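Local coordinates for protein heme oxygenase (mycobilin-producing) (Mycobacterium tuberculosis, PDB 4NL5) that degrades heme oxidatively to mycobilin isomers with release of iron, probably with electrons from a donor such as ascorbate, at residues 4-9 against 52-57. Numbering follows the deposited sequence.
Sequences VKINAI and FVVTHW. With HEM (protoporphyrin IX containing Fe), chain C; CYN (cyanide ion), chain D.
Against the Phe52 ring, Ile6 CG2 makes an off-centre CH-pi contact, 4.2 Å from the centroid, while Ala8 CB approaches obliquely at CE1; the ring of Phe92 of the second subunit meets it, and Phe52 of that subunit packs nearby, at the dimer interface. Trp57 NE1 donates to Thr55 OG1 (2.8 Å), which lies at the indole edge, in the ring plane, and Lys5 CG crosses near CD1; the same indole meets the ring of Trp66, predicted to be the transition-state stabilizer. The Thr55 hydroxyl donates to Lys5 O over 2.7 Å, in the carbonyl plane on a lone pair; chi1 of 72° sets OG1 between the backbone N and carbonyl carbon, where it reaches both partners. Lys5 O also accepts from Thr55 N, which stands 38° out of that plane, so one carbonyl is gripped twice. Paired backbone bonds at Lys5–Thr55 and Asn7–Val53 join 4-9 and 52-57 as central antiparallel neighbours in the sheet of this dimeric alpha-beta barrel family. On the heme side of the sheet, Asn7 ND2 donates almost straight (171°) to cyanide N at 2.8 Å, with CG roughly anti to the backbone N, which carries the amide out to the cyanide. Ile9 CD1 and Val53 CG2 meet at 3.8 Å and both border that nitrogen. One amide N-H in a largely apolar wall thus probably stabilises the iron-bound cyanide, and may orient an oxygen ligand bound in the same place.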
ATOM      1  N   VAL A   4       7.093  -2.414   4.621  1.00 15.85           N
ATOM      2  CA  VAL A   4       6.369  -1.304   4.019  1.00 15.13           C
ATOM      3  C   VAL A   4       5.994  -0.327   5.126  1.00 16.05           C
ATOM      4  O   VAL A   4       5.455  -0.714   6.170  1.00 18.12           O
ATOM      5  CB  VAL A   4       5.103  -1.785   3.268  1.00 16.87           C
ATOM      6  CG1 VAL A   4       4.245  -0.625   2.843  1.00 17.41           C
ATOM      7  CG2 VAL A   4       5.500  -2.620   2.064  1.00 25.25           C
ATOM      8  N   LYS A   5       6.310   0.940   4.896  1.00 16.70           N
ATOM      9  CA  LYS A   5       5.964   1.992   5.827  1.00 20.69           C
ATOM     10  C   LYS A   5       5.105   2.956   5.056  1.00 21.17           C
ATOM     11  O   LYS A   5       5.578   3.584   4.113  1.00 19.83           O
ATOM     12  CB  LYS A   5       7.204   2.699   6.363  1.00 19.61           C
ATOM     13  CG  LYS A   5       8.286   1.750   6.889  1.00 20.01           C
ATOM     14  CD  LYS A   5       7.891   1.113   8.204  1.00 17.69           C
ATOM     15  CE  LYS A   5       9.061   0.272   8.756  1.00 19.47           C
ATOM     16  NZ  LYS A   5       8.697  -0.430  10.006  1.00 16.04           N
ATOM     17  N   ILE A   6       3.846   3.058   5.450  1.00 19.36           N
ATOM     18  CA  ILE A   6       2.915   3.952   4.777  1.00 18.52           C
ATOM     19  C   ILE A   6       2.698   5.189   5.621  1.00 15.39           C
ATOM     20  O   ILE A   6       2.191   5.075   6.733  1.00 19.17           O
ATOM     21  CB  ILE A   6       1.547   3.279   4.549  1.00 19.99           C
ATOM     22  CG1 ILE A   6       1.706   1.972   3.765  1.00 20.72           C
ATOM     23  CG2 ILE A   6       0.602   4.239   3.820  1.00 21.58           C
ATOM     24  CD1 ILE A   6       0.380   1.276   3.486  1.00 22.62           C
ATOM     25  N   ASN A   7       3.041   6.363   5.092  1.00 15.70           N
ATOM     26  CA  ASN A   7       2.659   7.600   5.746  1.00 18.18           C
ATOM     27  C   ASN A   7       1.305   8.010   5.209  1.00 20.15           C
ATOM     28  O   ASN A   7       1.164   8.327   4.021  1.00 19.79           O
ATOM     29  CB  ASN A   7       3.694   8.700   5.526  1.00 15.99           C
ATOM     30  CG  ASN A   7       3.694   9.726   6.644  1.00 21.20           C
ATOM     31  OD1 ASN A   7       3.507   9.378   7.807  1.00 22.62           O
ATOM     32  ND2 ASN A   7       3.926  10.991   6.299  1.00 18.89           N
ATOM     33  N   ALA A   8       0.305   7.972   6.081  1.00 15.80           N
ATOM     34  CA  ALA A   8      -1.053   8.350   5.694  1.00 17.85           C
ATOM     35  C   ALA A   8      -1.283   9.810   6.032  1.00 19.05           C
ATOM     36  O   ALA A   8      -1.380  10.165   7.204  1.00 20.11           O
ATOM     37  CB  ALA A   8      -2.069   7.473   6.389  1.00 18.90           C
ATOM     38  N   ILE A   9      -1.377  10.642   4.997  1.00 19.26           N
ATOM     39  CA  ILE A   9      -1.392  12.100   5.150  1.00 17.40           C
ATOM     40  C   ILE A   9      -2.798  12.656   5.045  1.00 18.39           C
ATOM     41  O   ILE A   9      -3.524  12.337   4.112  1.00 17.97           O
ATOM     42  CB  ILE A   9      -0.527  12.764   4.082  1.00 18.72           C
ATOM     43  CG1 ILE A   9       0.933  12.376   4.249  1.00 28.32           C
ATOM     44  CG2 ILE A   9      -0.664  14.285   4.137  1.00 22.00           C
ATOM     45  CD1 ILE A   9       1.795  12.933   3.149  1.00 39.88           C
ATOM     46  N   PHE A  52      -1.980   8.030   0.677  1.00 17.88           N
ATOM     47  CA  PHE A  52      -1.064   7.019   1.197  1.00 16.76           C
ATOM     48  C   PHE A  52       0.286   7.153   0.503  1.00 22.95           C
ATOM     49  O   PHE A  52       0.380   7.031  -0.727  1.00 19.60           O
ATOM     50  CB  PHE A  52      -1.591   5.585   0.985  1.00 18.88           C
ATOM     51  CG  PHE A  52      -2.585   5.107   2.018  1.00 18.88           C
ATOM     52  CD1 PHE A  52      -3.213   5.986   2.890  1.00 17.62           C
ATOM     53  CD2 PHE A  52      -2.891   3.742   2.107  1.00 14.76           C
ATOM     54  CE1 PHE A  52      -4.142   5.515   3.828  1.00 16.44           C
ATOM     55  CE2 PHE A  52      -3.801   3.267   3.038  1.00 14.72           C
ATOM     56  CZ  PHE A  52      -4.432   4.162   3.906  1.00 22.39           C
ATOM     57  N   VAL A  53       1.328   7.389   1.292  1.00 16.19           N
ATOM     58  CA  VAL A  53       2.676   7.407   0.770  1.00 15.56           C
ATOM     59  C   VAL A  53       3.302   6.059   1.098  1.00 14.25           C
ATOM     60  O   VAL A  53       3.704   5.820   2.226  1.00 19.38           O
ATOM     61  CB  VAL A  53       3.487   8.565   1.369  1.00 17.52           C
ATOM     62  CG1 VAL A  53       4.898   8.573   0.813  1.00 15.59           C
ATOM     63  CG2 VAL A  53       2.772   9.899   1.067  1.00 24.64           C
ATOM     64  N   VAL A  54       3.336   5.171   0.111  1.00 16.69           N
ATOM     65  CA  VAL A  54       3.712   3.779   0.349  1.00 18.76           C
ATOM     66  C   VAL A  54       5.193   3.593   0.092  1.00 18.57           C
ATOM     67  O   VAL A  54       5.617   3.589  -1.055  1.00 19.65           O
ATOM     68  CB  VAL A  54       2.908   2.799  -0.552  1.00 19.78           C
ATOM     69  CG1 VAL A  54       3.251   1.336  -0.195  1.00 17.23           C
ATOM     70  CG2 VAL A  54       1.411   3.032  -0.407  1.00 14.89           C
ATOM     71  N   THR A  55       5.987   3.441   1.154  1.00 15.67           N
ATOM     72  CA  THR A  55       7.430   3.342   0.977  1.00 13.98           C
ATOM     73  C   THR A  55       7.907   1.929   1.292  1.00 16.21           C
ATOM     74  O   THR A  55       7.386   1.265   2.188  1.00 16.45           O
ATOM     75  CB  THR A  55       8.196   4.363   1.859  1.00 17.20           C
ATOM     76  OG1 THR A  55       8.133   3.964   3.223  1.00 17.44           O
ATOM     77  CG2 THR A  55       7.573   5.751   1.727  1.00 21.30           C
ATOM     78  N   HIS A  56       8.894   1.481   0.528  1.00 16.14           N
ATOM     79  CA  HIS A  56       9.371   0.105   0.578  1.00 17.86           C
ATOM     80  C   HIS A  56      10.828   0.097   1.008  1.00 17.71           C
ATOM     81  O   HIS A  56      11.621   0.876   0.483  1.00 19.35           O
ATOM     82  CB  HIS A  56       9.226  -0.554  -0.787  1.00 19.23           C
ATOM     83  CG  HIS A  56       7.848  -0.426  -1.363  1.00 21.49           C
ATOM     84  ND1 HIS A  56       6.911  -1.431  -1.285  1.00 25.85           N
ATOM     85  CD2 HIS A  56       7.248   0.603  -2.011  1.00 22.13           C
ATOM     86  CE1 HIS A  56       5.790  -1.033  -1.871  1.00 27.49           C
ATOM     87  NE2 HIS A  56       5.971   0.198  -2.319  1.00 25.66           N
ATOM     88  N   TRP A  57      11.172  -0.787   1.937  1.00 18.39           N
ATOM     89  CA  TRP A  57      12.525  -0.849   2.492  1.00 25.12           C
ATOM     90  C   TRP A  57      12.977  -2.287   2.651  1.00 25.39           C
ATOM     91  O   TRP A  57      12.152  -3.158   2.915  1.00 24.89           O
ATOM     92  CB  TRP A  57      12.590  -0.142   3.850  1.00 21.90           C
ATOM     93  CG  TRP A  57      12.120   1.282   3.784  1.00 21.65           C
ATOM     94  CD1 TRP A  57      10.825   1.724   3.834  1.00 19.77           C
ATOM     95  CD2 TRP A  57      12.940   2.445   3.646  1.00 19.39           C
ATOM     96  NE1 TRP A  57      10.793   3.097   3.737  1.00 18.24           N
ATOM     97  CE2 TRP A  57      12.077   3.563   3.625  1.00 24.77           C
ATOM     98  CE3 TRP A  57      14.321   2.651   3.543  1.00 26.72           C
ATOM     99  CZ2 TRP A  57      12.549   4.864   3.501  1.00 27.06           C
ATOM    100  CZ3 TRP A  57      14.788   3.948   3.421  1.00 32.33           C
ATOM    101  CH2 TRP A  57      13.903   5.034   3.401  1.00 20.87           C
TER
HETATM  102  CHA HEM C 201       5.034  15.467   4.368  1.00 22.26           C
HETATM  103  CHB HEM C 201       7.004  12.068   7.191  1.00 20.44           C
HETATM  104  CHC HEM C 201       8.198   9.655   3.165  1.00 23.88           C
HETATM  105  CHD HEM C 201       8.001  13.902   0.847  1.00 22.64           C
HETATM  106  C1A HEM C 201       5.357  14.716   5.473  1.00 28.93           C
HETATM  107  C2A HEM C 201       4.888  14.949   6.824  1.00 25.53           C
HETATM  108  C3A HEM C 201       5.427  14.012   7.605  1.00 20.66           C
HETATM  109  C4A HEM C 201       6.270  13.164   6.786  1.00 18.04           C
HETATM  110  CMA HEM C 201       5.181  13.863   9.123  1.00 24.87           C
HETATM  111  CAA HEM C 201       3.911  16.068   7.271  1.00 26.78           C
HETATM  112  CBA HEM C 201       4.682  17.290   7.773  1.00 33.05           C
HETATM  113  CGA HEM C 201       5.506  17.927   6.678  1.00 39.14           C
HETATM  114  O1A HEM C 201       6.767  17.900   6.770  1.00 39.43           O
HETATM  115  O2A HEM C 201       4.910  18.471   5.708  1.00 38.65           O
HETATM  116  C1B HEM C 201       7.347  11.041   6.334  1.00 20.69           C
HETATM  117  C2B HEM C 201       7.509   9.636   6.678  1.00 18.25           C
HETATM  118  C3B HEM C 201       7.844   8.969   5.548  1.00 19.03           C
HETATM  119  C4B HEM C 201       7.890   9.932   4.471  1.00 23.14           C
HETATM  120  CMB HEM C 201       7.319   9.102   8.114  1.00 19.90           C
HETATM  121  CAB HEM C 201       8.124   7.470   5.271  1.00 22.68           C
HETATM  122  CBB HEM C 201       7.632   6.476   6.012  1.00 34.56           C
HETATM  123  C1C HEM C 201       8.332  10.630   2.205  1.00 23.54           C
HETATM  124  C2C HEM C 201       8.930  10.449   0.898  1.00 17.98           C
HETATM  125  C3C HEM C 201       8.862  11.633   0.255  1.00 21.41           C
HETATM  126  C4C HEM C 201       8.234  12.582   1.147  1.00 24.74           C
HETATM  127  CMC HEM C 201       9.489   9.091   0.394  1.00 23.43           C
HETATM  128  CAC HEM C 201       9.330  12.057  -1.162  1.00 33.49           C
HETATM  129  CBC HEM C 201      10.011  11.281  -2.008  1.00 39.46           C
HETATM  130  C1D HEM C 201       7.100  14.684   1.513  1.00 22.15           C
HETATM  131  C2D HEM C 201       6.480  15.874   0.985  1.00 24.87           C
HETATM  132  C3D HEM C 201       5.542  16.351   2.087  1.00 23.29           C
HETATM  133  C4D HEM C 201       5.693  15.410   3.164  1.00 19.83           C
HETATM  134  CMD HEM C 201       6.719  16.500  -0.406  1.00 32.57           C
HETATM  135  CAD HEM C 201       4.618  17.590   2.082  1.00 28.88           C
HETATM  136  CBD HEM C 201       5.445  18.818   2.414  1.00 30.67           C
HETATM  137  CGD HEM C 201       4.602  20.064   2.267  1.00 37.61           C
HETATM  138  O1D HEM C 201       5.184  21.179   2.261  1.00 46.88           O
HETATM  139  O2D HEM C 201       3.354  19.950   2.149  1.00 34.84           O
HETATM  140  NA  HEM C 201       6.201  13.616   5.478  1.00 17.93           N
HETATM  141  NB  HEM C 201       7.586  11.177   4.981  1.00 16.94           N
HETATM  142  NC  HEM C 201       7.923  11.952   2.340  1.00 20.21           N
HETATM  143  ND  HEM C 201       6.604  14.444   2.783  1.00 23.89           N
HETATM  144 FE   HEM C 201       7.081  12.821   3.897  1.00 21.14          FE
HETATM  145  C   CYN D 202       5.531  11.731   3.010  1.00 24.55           C
HETATM  146  N   CYN D 202       4.592  11.543   3.619  1.00 21.54           N